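Local coordinates for protein serine protease pet (Escherichia coli, PDB 4OM9) that is a secreted autotransporter enterotoxin of enteroaggregative strains, a serine protease that probably cleaves the host cytoskeletal protein alpha-fodrin, at residues V670-T681 against N690-S701; S661-I669 against L683-V691. All blocks are in the same frame, centred on the assembly; numbering follows the deposited sequence.

Contact 1. Residues V670-T681 against N690-S701; sequences VTLNTVSSLDRT and NVTASSSLFTTS
Leu672 sets its CB beside the methyl of Ala693, 3.9 Å from CB to CB, and sends CD1 across to CD1 of Leu697, 3.8 Å away, so that it bridges two strands of the next coil. Ser676 presses its CB on the same Leu697 methyl, while its hydroxyl turns to the backbone N of Ile655 on the coil before. Farther along, Leu678 meets Thr699 obliquely: OG1 of Thr699 lies 3.4 Å from CD2 of Leu678 and gives its hydrogen bond to the carbonyl O of Phe698, arriving from above the carbonyl plane. That oxygen also takes a nearly straight bond from Leu678 N (173°). On the other face, Phe698 receives CG1 of Val675 at its ring edge, near CE1.

Two runs of parallel strands, 670-672 on 690-693 and 676-679 on 697-699, stack in register, as in the right-handed beta-helix of autotransporter passengers. At the corner between them the CB of Ser695 tucks 3.3 Å from the O of Leu672.

The far end is polar. Thr700 OG1 donates to Asp679 OD1 (2.7 Å), on the anti lone pair; a chi1 of -176° swings the carboxylate of Asp679 away from its own N and to that hydroxyl. OD2 of Asp679 forms a salt bridge with NH1 of Arg680, whose NE forms another with Asp659. Partnered on both oxygens, the carboxylate is restrained in rotation, and the arginine probably favours its charged form.

Contact 2. Residues S661-I669 against L683-V691; sequences SISIGDKAI and LTIHKGANV
CD1 of Leu683 lies 3.6 Å from CG2 of Ile662 on the buried face, the two side chains meeting at a slant. Ile664 serves two neighbours: CG2 sits 3.7 Å from the CB of Ala689, and CD1 reaches tip to tip toward CG2 of Val691. A chi1 of -56° sets CG2 anti to the backbone N, toward Ala689, and CG1 beside it, toward Val691.

Backbone bonds set the register. Thr684 N, Ile664 N and His686 N bond in turn to Ile662 O, Thr684 O and Ile664 O, joining parallel strands 661-664 and 683-685 of successive coils in the beta-helix. Both coils then turn through type II turns, Gly665 to Ala668 and His686 to Ala689, which stack on each other: Lys667 N bonds Gly688 O at 2.7 Å, from well above the carbonyl plane, and Asn690 N bonds Ala668 O almost straight (178°).

Polar side chains gather outside. The His686 ring turns an edge to Ser663, with NE2 3.1 Å from OG, while CG2 of Thr684 lies over one face toward the rim. A water donates to Ile662 O and also bonds Thr684 OG1. OD1 of Asp666 comes within 3.1 Å of CA of Gly688, on the side where a CB would project.

From the N terminus the chain enters contact 2 at 661-669 and runs straight on into contact 1 at 670-681. It then comes round to 683-691, beside 661-669, closing the loop of contact 2, and 690-701 next closes that of contact 1. The two loops therefore cross rather than nest, and they share Asn690 and Val691. Strands 668-672 and 690-693 serve both contacts. Together the pair ties one coil of the beta-helix to the next along its three strand runs and two of the turns between them. Inside, the contacts meet where Ile664 CG2 packs on Val670 CG2 at 3.8 Å and Ile662 touches Leu678 and Thr681.

Contact 1. Residues V670-T681 against N690-S701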
loop_
_atom_site.group_PDB
_atom_site.type_symbol
_atom_site.label_atom_id
_atom_site.label_comp_id
_atom_site.label_asym_id
_atom_site.label_seq_id
_atom_site.Cartn_x
_atom_site.Cartn_y
_atom_site.Cartn_z
ATOM N N VAL A 670 -4.258 -15.429 -4.520
ATOM C CA VAL A 670 -5.613 -15.495 -4.015
ATOM C C VAL A 670 -5.838 -16.624 -3.019
ATOM O O VAL A 670 -5.468 -17.776 -3.285
ATOM C CB VAL A 670 -6.600 -15.681 -5.161
ATOM C CG1 VAL A 670 -8.017 -15.762 -4.624
ATOM C CG2 VAL A 670 -6.451 -14.554 -6.176
ATOM N N THR A 671 -6.469 -16.295 -1.897
ATOM C CA THR A 671 -6.848 -17.269 -0.883
ATOM C C THR A 671 -8.345 -17.238 -0.557
ATOM O O THR A 671 -8.812 -16.424 0.237
ATOM C CB THR A 671 -6.075 -17.045 0.408
ATOM O OG1 THR A 671 -4.670 -17.098 0.129
ATOM C CG2 THR A 671 -6.448 -18.099 1.446
ATOM N N LEU A 672 -9.107 -18.131 -1.165
ATOM C CA LEU A 672 -10.523 -18.160 -0.895
ATOM C C LEU A 672 -10.796 -18.925 0.389
ATOM O O LEU A 672 -11.004 -20.138 0.370
ATOM C CB LEU A 672 -11.265 -18.770 -2.070
ATOM C CG LEU A 672 -10.965 -18.041 -3.384
ATOM C CD1 LEU A 672 -11.776 -18.623 -4.539
ATOM C CD2 LEU A 672 -11.212 -16.545 -3.247
ATOM N N ASN A 673 -10.784 -18.205 1.512
ATOM C CA ASN A 673 -11.082 -18.800 2.814
ATOM C C ASN A 673 -12.475 -18.432 3.313
ATOM O O ASN A 673 -12.789 -18.582 4.491
ATOM C CB ASN A 673 -10.015 -18.409 3.854
ATOM C CG ASN A 673 -9.926 -16.900 4.101
ATOM O OD1 ASN A 673 -10.725 -16.114 3.599
ATOM N ND2 ASN A 673 -8.949 -16.503 4.895
ATOM N N THR A 674 -13.307 -17.961 2.391
ATOM C CA THR A 674 -14.722 -17.726 2.642
ATOM C C THR A 674 -15.496 -18.367 1.498
ATOM O O THR A 674 -15.028 -18.360 0.361
ATOM C CB THR A 674 -15.040 -16.203 2.751
ATOM O OG1 THR A 674 -14.786 -15.752 4.086
ATOM C CG2 THR A 674 -16.480 -15.920 2.402
ATOM N N VAL A 675 -16.668 -18.919 1.799
ATOM C CA VAL A 675 -17.443 -19.686 0.825
ATOM C C VAL A 675 -17.750 -18.900 -0.444
ATOM O O VAL A 675 -18.302 -17.813 -0.385
ATOM C CB VAL A 675 -18.781 -20.175 1.435
ATOM C CG1 VAL A 675 -19.626 -20.871 0.375
ATOM C CG2 VAL A 675 -18.526 -21.095 2.623
ATOM N N SER A 676 -17.406 -19.468 -1.593
ATOM C CA SER A 676 -17.612 -18.802 -2.876
ATOM C C SER A 676 -18.725 -19.447 -3.703
ATOM O O SER A 676 -18.813 -20.674 -3.828
ATOM C CB SER A 676 -16.311 -18.786 -3.684
ATOM O OG SER A 676 -15.425 -17.802 -3.190
ATOM N N SER A 677 -19.562 -18.598 -4.282
ATOM C CA SER A 677 -20.677 -19.045 -5.087
ATOM C C SER A 677 -20.749 -18.262 -6.402
ATOM O O SER A 677 -21.033 -17.068 -6.416
ATOM C CB SER A 677 -21.972 -18.908 -4.285
ATOM O OG SER A 677 -23.003 -18.350 -5.081
ATOM N N LEU A 678 -20.462 -18.938 -7.506
ATOM C CA LEU A 678 -20.492 -18.321 -8.825
ATOM C C LEU A 678 -21.647 -18.885 -9.664
ATOM O O LEU A 678 -21.710 -20.091 -9.950
ATOM C CB LEU A 678 -19.167 -18.537 -9.543
ATOM C CG LEU A 678 -17.909 -17.722 -9.218
ATOM C CD1 LEU A 678 -17.942 -17.026 -7.848
ATOM C CD2 LEU A 678 -16.644 -18.571 -9.356
ATOM N N ASP A 679 -22.575 -18.017 -10.047
ATOM C CA ASP A 679 -23.700 -18.442 -10.865
ATOM C C ASP A 679 -23.632 -17.782 -12.225
ATOM O O ASP A 679 -23.857 -16.587 -12.335
ATOM C CB ASP A 679 -25.023 -18.116 -10.184
ATOM C CG ASP A 679 -26.216 -18.629 -10.970
ATOM O OD1 ASP A 679 -26.016 -19.469 -11.867
ATOM O OD2 ASP A 679 -27.358 -18.195 -10.695
ATOM N N ARG A 680 -23.331 -18.570 -13.255
ATOM C CA ARG A 680 -23.114 -18.053 -14.605
ATOM C C ARG A 680 -21.926 -17.095 -14.589
ATOM O O ARG A 680 -21.845 -16.151 -15.369
ATOM C CB ARG A 680 -24.383 -17.373 -15.141
ATOM C CG ARG A 680 -25.643 -18.196 -14.900
ATOM C CD ARG A 680 -26.878 -17.615 -15.568
ATOM N NE ARG A 680 -27.229 -16.282 -15.082
ATOM C CZ ARG A 680 -27.827 -16.033 -13.919
ATOM N NH1 ARG A 680 -28.132 -17.017 -13.088
ATOM N NH2 ARG A 680 -28.117 -14.792 -13.582
ATOM N N THR A 681 -20.996 -17.362 -13.685
ATOM C CA THR A 681 -19.838 -16.507 -13.518
ATOM C C THR A 681 -18.515 -17.209 -13.849
ATOM O O THR A 681 -17.934 -17.886 -13.004
ATOM C CB THR A 681 -19.785 -15.918 -12.070
ATOM O OG1 THR A 681 -20.901 -15.027 -11.868
ATOM C CG2 THR A 681 -18.456 -15.153 -11.818
ATOM N N ASN A 690 -1.427 -17.955 -8.278
ATOM C CA ASN A 690 -1.562 -18.961 -7.223
ATOM C C ASN A 690 -2.891 -18.812 -6.507
ATOM O O ASN A 690 -3.100 -17.866 -5.740
ATOM C CB ASN A 690 -0.434 -18.862 -6.191
ATOM C CG ASN A 690 0.928 -19.008 -6.800
ATOM O OD1 ASN A 690 1.068 -19.450 -7.940
ATOM N ND2 ASN A 690 1.958 -18.650 -6.034
ATOM N N VAL A 691 -3.790 -19.747 -6.756
ATOM C CA VAL A 691 -5.095 -19.720 -6.148
ATOM C C VAL A 691 -5.284 -20.912 -5.223
ATOM O O VAL A 691 -5.223 -22.073 -5.648
ATOM C CB VAL A 691 -6.189 -19.689 -7.231
ATOM C CG1 VAL A 691 -7.580 -19.469 -6.620
ATOM C CG2 VAL A 691 -5.864 -18.596 -8.238
ATOM N N THR A 692 -5.494 -20.617 -3.950
ATOM C CA THR A 692 -5.812 -21.633 -2.960
ATOM C C THR A 692 -7.199 -21.365 -2.388
ATOM O O THR A 692 -7.475 -20.273 -1.879
ATOM C CB THR A 692 -4.786 -21.658 -1.810
ATOM O OG1 THR A 692 -3.456 -21.549 -2.341
ATOM C CG2 THR A 692 -4.919 -22.937 -1.002
ATOM N N ALA A 693 -8.074 -22.358 -2.476
ATOM C CA ALA A 693 -9.423 -22.222 -1.947
ATOM C C ALA A 693 -9.658 -23.201 -0.799
ATOM O O ALA A 693 -9.961 -24.366 -1.026
ATOM C CB ALA A 693 -10.444 -22.435 -3.049
ATOM N N SER A 694 -9.521 -22.720 0.430
ATOM C CA SER A 694 -9.654 -23.562 1.612
ATOM C C SER A 694 -11.098 -23.595 2.072
ATOM O O SER A 694 -11.441 -24.198 3.091
ATOM C CB SER A 694 -8.751 -23.053 2.738
ATOM O OG SER A 694 -7.406 -22.950 2.299
ATOM N N SER A 695 -11.941 -22.929 1.300
ATOM C CA SER A 695 -13.346 -22.786 1.628
ATOM C C SER A 695 -14.157 -23.253 0.432
ATOM O O SER A 695 -13.698 -23.133 -0.705
ATOM C CB SER A 695 -13.658 -21.325 1.991
ATOM O OG SER A 695 -15.013 -21.151 2.357
ATOM N N SER A 696 -15.349 -23.785 0.680
ATOM C CA SER A 696 -16.201 -24.314 -0.391
ATOM C C SER A 696 -16.355 -23.381 -1.598
ATOM O O SER A 696 -16.548 -22.172 -1.443
ATOM C CB SER A 696 -17.595 -24.630 0.153
ATOM O OG SER A 696 -17.631 -25.855 0.855
ATOM N N LEU A 697 -16.288 -23.949 -2.798
ATOM C CA LEU A 697 -16.539 -23.183 -4.009
ATOM C C LEU A 697 -17.495 -23.906 -4.954
ATOM O O LEU A 697 -17.150 -24.934 -5.523
ATOM C CB LEU A 697 -15.230 -22.875 -4.723
ATOM C CG LEU A 697 -15.353 -22.099 -6.036
ATOM C CD1 LEU A 697 -14.310 -21.001 -6.095
ATOM C CD2 LEU A 697 -15.205 -23.034 -7.226
ATOM N N PHE A 698 -18.695 -23.354 -5.112
ATOM C CA PHE A 698 -19.708 -23.889 -6.014
ATOM C C PHE A 698 -19.851 -22.973 -7.210
ATOM O O PHE A 698 -19.800 -21.755 -7.068
ATOM C CB PHE A 698 -21.059 -24.029 -5.321
ATOM C CG PHE A 698 -20.978 -24.625 -3.953
ATOM C CD1 PHE A 698 -20.678 -23.836 -2.856
ATOM C CD2 PHE A 698 -21.210 -25.972 -3.758
ATOM C CE1 PHE A 698 -20.601 -24.381 -1.593
ATOM C CE2 PHE A 698 -21.131 -26.526 -2.501
ATOM C CZ PHE A 698 -20.827 -25.733 -1.415
ATOM N N THR A 699 -20.036 -23.553 -8.389
ATOM C CA THR A 699 -20.169 -22.756 -9.597
ATOM C C THR A 699 -21.008 -23.468 -10.651
ATOM O O THR A 699 -20.762 -24.629 -10.990
ATOM C CB THR A 699 -18.806 -22.418 -10.180
ATOM O OG1 THR A 699 -18.048 -21.707 -9.199
ATOM C CG2 THR A 699 -18.957 -21.537 -11.396
ATOM N N THR A 700 -22.003 -22.759 -11.166
ATOM C CA THR A 700 -22.850 -23.290 -12.219
ATOM C C THR A 700 -22.147 -23.174 -13.563
ATOM O O THR A 700 -22.678 -23.569 -14.595
ATOM C CB THR A 700 -24.191 -22.560 -12.266
ATOM O OG1 THR A 700 -23.970 -21.164 -12.520
ATOM C CG2 THR A 700 -24.920 -22.729 -10.937
ATOM N N SER A 701 -20.937 -22.634 -13.524
ATOM C CA SER A 701 -20.129 -22.397 -14.704
ATOM C C SER A 701 -18.816 -23.162 -14.583
ATOM O O SER A 701 -18.706 -24.088 -13.783
ATOM C CB SER A 701 -19.867 -20.897 -14.868
ATOM O OG SER A 701 -19.155 -20.613 -16.059
#

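Contact 2. Residues S661-I669 against L683-V691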
loop_
_atom_site.group_PDB
_atom_site.type_symbol
_atom_site.label_atom_id
_atom_site.label_comp_id
_atom_site.label_asym_id
_atom_site.label_seq_id
_atom_site.Cartn_x
_atom_site.Cartn_y
_atom_site.Cartn_z
ATOM N N SER A 661 -17.711 -11.681 -15.078
ATOM C CA SER A 661 -16.607 -12.637 -15.123
ATOM C C SER A 661 -15.518 -12.366 -14.072
ATOM O O SER A 661 -15.447 -11.274 -13.517
ATOM C CB SER A 661 -15.998 -12.645 -16.526
ATOM O OG SER A 661 -15.466 -11.373 -16.828
ATOM N N ILE A 662 -14.684 -13.373 -13.809
ATOM C CA ILE A 662 -13.585 -13.232 -12.872
ATOM C C ILE A 662 -12.278 -13.652 -13.525
ATOM O O ILE A 662 -12.218 -14.663 -14.238
ATOM C CB ILE A 662 -13.797 -14.072 -11.579
ATOM C CG1 ILE A 662 -15.093 -13.677 -10.881
ATOM C CG2 ILE A 662 -12.625 -13.885 -10.627
ATOM C CD1 ILE A 662 -15.407 -14.531 -9.645
ATOM N N SER A 663 -11.223 -12.883 -13.272
ATOM C CA SER A 663 -9.936 -13.128 -13.901
ATOM C C SER A 663 -8.833 -12.981 -12.873
ATOM O O SER A 663 -8.794 -12.004 -12.122
ATOM C CB SER A 663 -9.717 -12.165 -15.056
ATOM O OG SER A 663 -8.510 -12.423 -15.712
ATOM N N ILE A 664 -7.936 -13.956 -12.830
ATOM C CA ILE A 664 -6.828 -13.917 -11.892
ATOM C C ILE A 664 -5.535 -13.995 -12.688
ATOM O O ILE A 664 -5.279 -14.971 -13.396
ATOM C CB ILE A 664 -6.939 -15.044 -10.859
ATOM C CG1 ILE A 664 -8.302 -14.926 -10.158
ATOM C CG2 ILE A 664 -5.796 -14.974 -9.861
ATOM C CD1 ILE A 664 -8.534 -15.898 -9.028
ATOM N N GLY A 665 -4.743 -12.932 -12.602
ATOM C CA GLY A 665 -3.592 -12.782 -13.459
ATOM C C GLY A 665 -2.243 -13.071 -12.821
ATOM O O GLY A 665 -2.139 -13.416 -11.645
ATOM N N ASP A 666 -1.206 -12.930 -13.632
ATOM C CA ASP A 666 0.157 -13.235 -13.229
ATOM C C ASP A 666 0.560 -12.568 -11.906
ATOM O O ASP A 666 0.242 -11.404 -11.660
ATOM C CB ASP A 666 1.116 -12.825 -14.349
ATOM C CG ASP A 666 2.508 -13.377 -14.148
ATOM O OD1 ASP A 666 2.660 -14.323 -13.346
ATOM O OD2 ASP A 666 3.449 -12.864 -14.788
ATOM N N LYS A 667 1.219 -13.348 -11.050
ATOM C CA LYS A 667 1.772 -12.899 -9.769
ATOM C C LYS A 667 0.719 -12.629 -8.674
ATOM O O LYS A 667 1.080 -12.370 -7.529
ATOM C CB LYS A 667 2.650 -11.654 -9.976
ATOM C CG LYS A 667 3.898 -11.925 -10.826
ATOM C CD LYS A 667 4.840 -10.717 -10.868
ATOM C CE LYS A 667 6.168 -11.061 -11.557
ATOM N NZ LYS A 667 5.958 -11.638 -12.918
ATOM N N ALA A 668 -0.567 -12.722 -9.008
ATOM C CA ALA A 668 -1.611 -12.609 -7.990
ATOM C C ALA A 668 -1.615 -13.830 -7.067
ATOM O O ALA A 668 -1.405 -14.956 -7.504
ATOM C CB ALA A 668 -2.989 -12.429 -8.637
ATOM N N ILE A 669 -1.846 -13.593 -5.782
ATOM C CA ILE A 669 -2.002 -14.673 -4.820
ATOM C C ILE A 669 -3.347 -14.545 -4.121
ATOM O O ILE A 669 -3.543 -13.675 -3.256
ATOM C CB ILE A 669 -0.883 -14.684 -3.778
ATOM C CG1 ILE A 669 0.475 -14.794 -4.478
ATOM C CG2 ILE A 669 -1.097 -15.827 -2.797
ATOM C CD1 ILE A 669 1.657 -14.838 -3.542
ATOM N N LEU A 683 -14.762 -18.259 -14.383
ATOM C CA LEU A 683 -13.540 -18.019 -13.637
ATOM C C LEU A 683 -12.309 -18.425 -14.430
ATOM O O LEU A 683 -12.141 -19.601 -14.765
ATOM C CB LEU A 683 -13.568 -18.779 -12.312
ATOM C CG LEU A 683 -12.248 -18.728 -11.528
ATOM C CD1 LEU A 683 -11.784 -17.302 -11.331
ATOM C CD2 LEU A 683 -12.388 -19.416 -10.193
ATOM N N THR A 684 -11.436 -17.465 -14.718
ATOM C CA THR A 684 -10.227 -17.773 -15.472
ATOM C C THR A 684 -8.968 -17.471 -14.680
ATOM O O THR A 684 -8.698 -16.326 -14.339
ATOM C CB THR A 684 -10.171 -17.008 -16.805
ATOM O OG1 THR A 684 -11.265 -17.419 -17.634
ATOM C CG2 THR A 684 -8.868 -17.320 -17.535
ATOM N N ILE A 685 -8.198 -18.520 -14.401
ATOM C CA ILE A 685 -6.942 -18.403 -13.662
ATOM C C ILE A 685 -5.783 -18.462 -14.639
ATOM O O ILE A 685 -5.528 -19.507 -15.228
ATOM C CB ILE A 685 -6.825 -19.512 -12.609
ATOM C CG1 ILE A 685 -8.010 -19.403 -11.639
ATOM C CG2 ILE A 685 -5.510 -19.429 -11.891
ATOM C CD1 ILE A 685 -8.007 -20.404 -10.509
ATOM N N HIS A 686 -5.109 -17.332 -14.841
ATOM C CA HIS A 686 -4.062 -17.236 -15.862
ATOM C C HIS A 686 -2.713 -17.771 -15.393
ATOM O O HIS A 686 -2.494 -17.991 -14.203
ATOM C CB HIS A 686 -3.867 -15.790 -16.321
ATOM C CG HIS A 686 -5.049 -15.202 -17.031
ATOM N ND1 HIS A 686 -5.272 -15.378 -18.376
ATOM C CD2 HIS A 686 -6.054 -14.410 -16.579
ATOM C CE1 HIS A 686 -6.372 -14.729 -18.728
ATOM N NE2 HIS A 686 -6.861 -14.132 -17.657
ATOM N N LYS A 687 -1.810 -17.953 -16.353
ATOM C CA LYS A 687 -0.457 -18.426 -16.085
ATOM C C LYS A 687 0.273 -17.466 -15.155
ATOM O O LYS A 687 0.308 -16.252 -15.393
ATOM C CB LYS A 687 0.317 -18.598 -17.395
ATOM C CG LYS A 687 1.752 -19.085 -17.236
ATOM C CD LYS A 687 2.323 -19.541 -18.582
ATOM C CE LYS A 687 3.784 -19.969 -18.479
ATOM N NZ LYS A 687 3.963 -21.188 -17.645
ATOM N N GLY A 688 0.836 -18.014 -14.085
ATOM C CA GLY A 688 1.516 -17.202 -13.098
ATOM C C GLY A 688 0.715 -16.814 -11.860
ATOM O O GLY A 688 1.222 -16.068 -11.016
ATOM N N ALA A 689 -0.512 -17.319 -11.734
ATOM C CA ALA A 689 -1.318 -17.071 -10.540
ATOM C C ALA A 689 -1.289 -18.256 -9.568
ATOM O O ALA A 689 -1.138 -19.407 -9.982
ATOM C CB ALA A 689 -2.760 -16.746 -10.929
ATOM N N ASN A 690 -1.427 -17.955 -8.278
ATOM C CA ASN A 690 -1.562 -18.961 -7.223
ATOM C C ASN A 690 -2.891 -18.812 -6.507
ATOM O O ASN A 690 -3.100 -17.866 -5.740
ATOM C CB ASN A 690 -0.434 -18.862 -6.191
ATOM C CG ASN A 690 0.928 -19.008 -6.800
ATOM O OD1 ASN A 690 1.068 -19.450 -7.940
ATOM N ND2 ASN A 690 1.958 -18.650 -6.034
ATOM N N VAL A 691 -3.790 -19.747 -6.756
ATOM C CA VAL A 691 -5.095 -19.720 -6.148
ATOM C C VAL A 691 -5.284 -20.912 -5.223
ATOM O O VAL A 691 -5.223 -22.073 -5.648
ATOM C CB VAL A 691 -6.189 -19.689 -7.231
ATOM C CG1 VAL A 691 -7.580 -19.469 -6.620
ATOM C CG2 VAL A 691 -5.864 -18.596 -8.238
HETATM O O HOH W 1 -13.256 -15.588 -16.766
#